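Local coordinates for heat-shock protein cognate (HSC) co-chaperone sgt12 (Aspergillus fumigatus, PDB 3SZ7) that binds several heat-shock chaperones through its TPR domain and directs tail-anchored membrane proteins bound for the endoplasmic reticulum into the GET pathway, at residues Lys13-Gly18 and Asp32-Ala37; Ala81-Gly86 and Glu100-Gly105. One frame throughout, in Å; residues are numbered along the deposited sequence.

How the contacts relate
Both contacts join the two antiparallel helices of one predicted tetratricopeptide repeat, contact 1 in TPR 1 (helices 9-23 and 27-40) and contact 2 in TPR 3 (helices 79-91 and 95-109). The axes of their short segments approach to 8.0 and 7.8 Å at 165° and 164°, and each sets a glycine against a tyrosine. The centre of contact 1 lies about 20 Å from the centre of the chain; partly buried, it packs two leucines, an alanine and a tyrosine. The centre of contact 2 lies about 7 Å from the chain centre; buried, it uses tryptophan, alanine and a water bridge. The centres of contact 1 and contact 2 are about 23 Å apart.

Contact 1. Residues Lys13-Gly18 and Asp32-Ala37; sequences KLKSEG and DLYTQA
With CG set beside the backbone N and anti to the carbonyl carbon in both residues, Leu14 (chi1 -67°) and Leu33 (chi1 -70°) extend across the gap between helices 9-23 and 27-40. Leu14 sends CD1 to Gln36 CB (3.8 Å), while its CB meets Ala37 CB at 4.0 Å. Leu33 answers one turn further along: its CD1 methyl lies 3.5 Å from Glu17 O, and its side chain crosses that of Glu17 at about a right angle. The two leucines themselves meet more loosely, CD2 of Leu14 to CD2 of Leu33 at 4.3 Å.

On another flank, Tyr34 swings its ring end toward helix 9-23. Lys15 O approaches the ring edge near its plane, 3.5 Å from Tyr34 CE1, and Tyr34 OH lies 3.3 Å from Gly18 C. The bare alpha carbon Gly18 CA is 3.6 Å from Tyr34 CE1. The hydroxyl is hydrogen-bonded to Asn19 OD1, and helix 45-57 touches Tyr34 through Asn50 and Arg51.

The axes of segments 13-18 and 32-37 run 8.0 Å apart at 165°, the helical hairpin of a TPR unit in the domain through which the longer protein binds HSC family members. No hydrogen bond spans the two segments; the contact is held mainly by van der Waals packing of side chains against side chains and backbone, with the tyrosine's polar end satisfied within the same chain.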
loop_
_atom_site.group_PDB
_atom_site.type_symbol
_atom_site.label_atom_id
_atom_site.label_comp_id
_atom_site.label_asym_id
_atom_site.label_seq_id
_atom_site.Cartn_x
_atom_site.Cartn_y
_atom_site.Cartn_z
ATOM N N LYS A 13 20.949 9.683 -7.735
ATOM C CA LYS A 13 21.192 9.039 -9.020
ATOM C C LYS A 13 20.699 7.601 -8.943
ATOM O O LYS A 13 19.993 7.122 -9.830
ATOM C CB LYS A 13 22.678 9.068 -9.393
ATOM C CG LYS A 13 22.956 8.555 -10.797
ATOM C CD LYS A 13 24.402 8.118 -10.960
ATOM C CE LYS A 13 24.713 6.921 -10.072
ATOM N NZ LYS A 13 26.080 6.382 -10.313
ATOM N N LEU A 14 21.071 6.920 -7.865
ATOM C CA LEU A 14 20.642 5.546 -7.646
ATOM C C LEU A 14 19.119 5.436 -7.609
ATOM O O LEU A 14 18.551 4.476 -8.132
ATOM C CB LEU A 14 21.257 4.995 -6.358
ATOM C CG LEU A 14 22.776 4.819 -6.399
ATOM C CD1 LEU A 14 23.341 4.615 -4.998
ATOM C CD2 LEU A 14 23.155 3.663 -7.314
ATOM N N LYS A 15 18.461 6.421 -7.001
ATOM C CA LYS A 15 16.997 6.437 -6.954
ATOM C C LYS A 15 16.417 6.549 -8.361
ATOM O O LYS A 15 15.475 5.841 -8.716
ATOM C CB LYS A 15 16.490 7.601 -6.100
ATOM C CG LYS A 15 14.968 7.726 -6.074
ATOM C CD LYS A 15 14.525 9.176 -6.085
ATOM C CE LYS A 15 14.935 9.859 -7.376
ATOM N NZ LYS A 15 14.514 11.285 -7.420
ATOM N N SER A 16 16.985 7.449 -9.157
ATOM C CA SER A 16 16.547 7.629 -10.538
ATOM C C SER A 16 16.766 6.365 -11.361
ATOM O O SER A 16 15.939 6.009 -12.197
ATOM C CB SER A 16 17.267 8.820 -11.182
ATOM O OG SER A 16 16.865 10.036 -10.575
ATOM N N GLU A 17 17.887 5.693 -11.126
ATOM C CA GLU A 17 18.174 4.439 -11.810
ATOM C C GLU A 17 17.200 3.360 -11.349
ATOM O O GLU A 17 16.809 2.488 -12.127
ATOM C CB GLU A 17 19.620 4.014 -11.558
ATOM C CG GLU A 17 20.640 4.963 -12.180
ATOM C CD GLU A 17 22.075 4.586 -11.867
ATOM O OE1 GLU A 17 22.290 3.650 -11.068
ATOM O OE2 GLU A 17 22.989 5.230 -12.423
ATOM N N GLY A 18 16.807 3.432 -10.081
ATOM C CA GLY A 18 15.778 2.557 -9.549
ATOM C C GLY A 18 14.430 2.822 -10.199
ATOM O O GLY A 18 13.694 1.888 -10.525
ATOM N N ASP A 32 17.238 -3.547 -5.576
ATOM C CA ASP A 32 18.657 -3.450 -5.247
ATOM C C ASP A 32 19.177 -2.018 -5.331
ATOM O O ASP A 32 19.961 -1.593 -4.484
ATOM C CB ASP A 32 19.514 -4.371 -6.115
ATOM C CG ASP A 32 20.973 -4.367 -5.688
ATOM O OD1 ASP A 32 21.274 -4.914 -4.606
ATOM O OD2 ASP A 32 21.815 -3.815 -6.424
ATOM N N LEU A 33 18.735 -1.278 -6.345
ATOM C CA LEU A 33 19.158 0.108 -6.532
ATOM C C LEU A 33 18.634 1.043 -5.439
ATOM O O LEU A 33 19.349 1.934 -4.974
ATOM C CB LEU A 33 18.725 0.609 -7.912
ATOM C CG LEU A 33 19.489 -0.019 -9.087
ATOM C CD1 LEU A 33 18.727 0.150 -10.394
ATOM C CD2 LEU A 33 20.884 0.580 -9.186
ATOM N N TYR A 34 17.385 0.845 -5.035
ATOM C CA TYR A 34 16.811 1.641 -3.959
ATOM C C TYR A 34 17.522 1.321 -2.651
ATOM O O TYR A 34 17.715 2.194 -1.802
ATOM C CB TYR A 34 15.318 1.340 -3.809
ATOM C CG TYR A 34 14.452 1.845 -4.940
ATOM C CD1 TYR A 34 14.724 3.052 -5.575
ATOM C CD2 TYR A 34 13.348 1.117 -5.364
ATOM C CE1 TYR A 34 13.921 3.514 -6.605
ATOM C CE2 TYR A 34 12.541 1.571 -6.391
ATOM C CZ TYR A 34 12.829 2.763 -7.007
ATOM O OH TYR A 34 12.014 3.205 -8.022
ATOM N N THR A 35 17.883 0.050 -2.487
ATOM C CA THR A 35 18.624 -0.399 -1.314
ATOM C C THR A 35 20.000 0.264 -1.253
ATOM O O THR A 35 20.474 0.632 -0.177
ATOM C CB THR A 35 18.781 -1.932 -1.310
ATOM O OG1 THR A 35 17.487 -2.547 -1.227
ATOM C CG2 THR A 35 19.638 -2.389 -0.133
ATOM N N GLN A 36 20.640 0.412 -2.410
ATOM C CA GLN A 36 21.912 1.130 -2.475
ATOM C C GLN A 36 21.740 2.595 -2.087
ATOM O O GLN A 36 22.584 3.159 -1.395
ATOM C CB GLN A 36 22.527 1.035 -3.871
ATOM C CG GLN A 36 22.972 -0.358 -4.262
ATOM C CD GLN A 36 23.584 -0.388 -5.644
ATOM O OE1 GLN A 36 23.255 -1.245 -6.464
ATOM N NE2 GLN A 36 24.476 0.557 -5.914
ATOM N N ALA A 37 20.648 3.208 -2.536
ATOM C CA ALA A 37 20.360 4.592 -2.177
ATOM C C ALA A 37 20.153 4.704 -0.669
ATOM O O ALA A 37 20.598 5.663 -0.036
ATOM C CB ALA A 37 19.139 5.097 -2.925
#

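Contact 2. Residues Ala81-Gly86 and Glu100-Gly105; sequences AWSRLG and EAYEKG
A single water bridges the two helices, hydrogen-bonded to Ser83 OG at 3.1 Å and to Tyr102 OH at 2.9 Å. It lies at the edge of the tyrosine ring and in its plane, and the phenol meets helix 79-91 through this one bound water as well as by packing. With OG anti to the backbone N (chi1 -175°), the serine hydroxyl is placed toward the water, although its CB points away from helix 95-109. Gly86 CA sits over one face of the Tyr102 ring, 3.9 Å from its centroid and 18° off the normal, in a CH-pi contact displaced toward the rim; a bare glycine alpha carbon is what lies against the ring.

Trp82 supplies the other large surface. Lys104 CB stands 3.7 Å from the centroid of its six-membered ring and only 8° off the normal, a CH-pi contact over the face. Further along the same chain, Lys104 CD comes to 3.4 Å from Trp82 CH2, whereas the ammonium end leads away. At the base of the indole the fit is tight, with Trp82 CB 3.3 Å from Gly105 CA. The indole NE1 is hydrogen-bonded to Pro76 O. Ala101 CB packs against Leu85 CG at 3.9 Å and has Trp82 CE3 as its aromatic neighbour.

Helix 61-74 touches Trp82 and Leu85, and helix 115-133 touches Ser83 and Tyr102, placing this antiparallel pair, predicted TPR 3, within the helical stack. No direct hydrogen bond joins the segments: Gly86, Ala101 and Gly105 are consistent with the close 7.8 Å approach of the axes of segments 81-86 and 100-105, CH-pi and apolar contacts carry the interface, and the water provides its polar link.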
loop_
_atom_site.group_PDB
_atom_site.type_symbol
_atom_site.label_atom_id
_atom_site.label_comp_id
_atom_site.label_asym_id
_atom_site.label_seq_id
_atom_site.Cartn_x
_atom_site.Cartn_y
_atom_site.Cartn_z
ATOM N N ALA A 81 3.733 7.624 1.307
ATOM C CA ALA A 81 4.071 6.470 2.131
ATOM C C ALA A 81 2.814 5.794 2.670
ATOM O O ALA A 81 2.740 4.569 2.732
ATOM C CB ALA A 81 4.998 6.874 3.274
ATOM N N TRP A 82 1.822 6.596 3.048
ATOM C CA TRP A 82 0.568 6.055 3.569
ATOM C C TRP A 82 -0.201 5.329 2.472
ATOM O O TRP A 82 -0.851 4.311 2.726
ATOM C CB TRP A 82 -0.309 7.161 4.158
ATOM C CG TRP A 82 0.193 7.719 5.448
ATOM C CD1 TRP A 82 0.727 8.960 5.653
ATOM C CD2 TRP A 82 0.209 7.058 6.720
ATOM N NE1 TRP A 82 1.069 9.113 6.978
ATOM C CE2 TRP A 82 0.768 7.962 7.649
ATOM C CE3 TRP A 82 -0.188 5.792 7.161
ATOM C CZ2 TRP A 82 0.934 7.634 8.999
ATOM C CZ3 TRP A 82 -0.022 5.473 8.503
ATOM C CH2 TRP A 82 0.532 6.392 9.402
ATOM N N SER A 83 -0.135 5.862 1.256
ATOM C CA SER A 83 -0.796 5.228 0.122
ATOM C C SER A 83 -0.167 3.869 -0.176
ATOM O O SER A 83 -0.872 2.901 -0.475
ATOM C CB SER A 83 -0.734 6.126 -1.114
ATOM O OG SER A 83 -1.471 5.554 -2.178
ATOM N N ARG A 84 1.161 3.806 -0.100
ATOM C CA ARG A 84 1.898 2.560 -0.285
ATOM C C ARG A 84 1.530 1.549 0.782
ATOM O O ARG A 84 1.342 0.373 0.487
ATOM C CB ARG A 84 3.403 2.808 -0.203
ATOM C CG ARG A 84 3.937 3.703 -1.282
ATOM C CD ARG A 84 4.401 2.900 -2.471
ATOM N NE ARG A 84 4.940 3.785 -3.490
ATOM C CZ ARG A 84 4.314 4.087 -4.619
ATOM N NH1 ARG A 84 3.130 3.551 -4.887
ATOM N NH2 ARG A 84 4.880 4.911 -5.487
ATOM N N LEU A 85 1.446 2.014 2.025
ATOM C CA LEU A 85 1.101 1.151 3.152
ATOM C C LEU A 85 -0.321 0.611 3.011
ATOM O O LEU A 85 -0.589 -0.554 3.300
ATOM C CB LEU A 85 1.231 1.922 4.462
ATOM C CG LEU A 85 0.914 1.133 5.733
ATOM C CD1 LEU A 85 1.725 -0.154 5.766
ATOM C CD2 LEU A 85 1.198 1.983 6.967
ATOM N N GLY A 86 -1.229 1.471 2.565
ATOM C CA GLY A 86 -2.607 1.071 2.341
ATOM C C GLY A 86 -2.704 -0.064 1.344
ATOM O O GLY A 86 -3.405 -1.045 1.576
ATOM N N GLU A 100 -7.175 2.328 7.774
ATOM C CA GLU A 100 -6.469 3.283 8.631
ATOM C C GLU A 100 -5.348 4.003 7.884
ATOM O O GLU A 100 -5.186 5.210 8.020
ATOM C CB GLU A 100 -5.915 2.584 9.877
ATOM C CG GLU A 100 -7.006 2.015 10.771
ATOM C CD GLU A 100 -6.457 1.272 11.975
ATOM O OE1 GLU A 100 -5.230 1.039 12.036
ATOM O OE2 GLU A 100 -7.261 0.919 12.861
ATOM N N ALA A 101 -4.577 3.260 7.092
ATOM C CA ALA A 101 -3.469 3.870 6.355
ATOM C C ALA A 101 -3.977 4.865 5.318
ATOM O O ALA A 101 -3.417 5.950 5.163
ATOM C CB ALA A 101 -2.601 2.808 5.692
ATOM N N TYR A 102 -5.026 4.495 4.590
ATOM C CA TYR A 102 -5.570 5.418 3.593
ATOM C C TYR A 102 -6.145 6.671 4.244
ATOM O O TYR A 102 -6.002 7.770 3.713
ATOM C CB TYR A 102 -6.628 4.747 2.720
ATOM C CG TYR A 102 -6.044 3.866 1.636
ATOM C CD1 TYR A 102 -5.155 4.384 0.702
ATOM C CD2 TYR A 102 -6.402 2.530 1.531
ATOM C CE1 TYR A 102 -4.630 3.595 -0.299
ATOM C CE2 TYR A 102 -5.880 1.729 0.540
ATOM C CZ TYR A 102 -4.998 2.268 -0.375
ATOM O OH TYR A 102 -4.481 1.487 -1.372
ATOM N N GLU A 103 -6.812 6.507 5.387
ATOM C CA GLU A 103 -7.357 7.656 6.093
ATOM C C GLU A 103 -6.246 8.605 6.523
ATOM O O GLU A 103 -6.357 9.814 6.354
ATOM C CB GLU A 103 -8.186 7.218 7.297
ATOM C CG GLU A 103 -9.506 6.583 6.912
ATOM C CD GLU A 103 -10.217 5.947 8.094
ATOM O OE1 GLU A 103 -9.541 5.594 9.086
ATOM O OE2 GLU A 103 -11.454 5.802 8.027
ATOM N N LYS A 104 -5.171 8.059 7.076
ATOM C CA LYS A 104 -4.046 8.902 7.469
ATOM C C LYS A 104 -3.345 9.526 6.263
ATOM O O LYS A 104 -2.835 10.653 6.337
ATOM C CB LYS A 104 -3.063 8.116 8.330
ATOM C CG LYS A 104 -3.666 7.676 9.665
ATOM C CD LYS A 104 -2.616 7.109 10.602
ATOM C CE LYS A 104 -3.227 6.722 11.945
ATOM N NZ LYS A 104 -3.994 7.852 12.533
ATOM N N GLY A 105 -3.321 8.802 5.149
ATOM C CA GLY A 105 -2.737 9.330 3.927
ATOM C C GLY A 105 -3.538 10.511 3.418
ATOM O O GLY A 105 -2.983 11.512 2.973
HETATM O O HOH W 1 -2.723 2.886 -3.152
#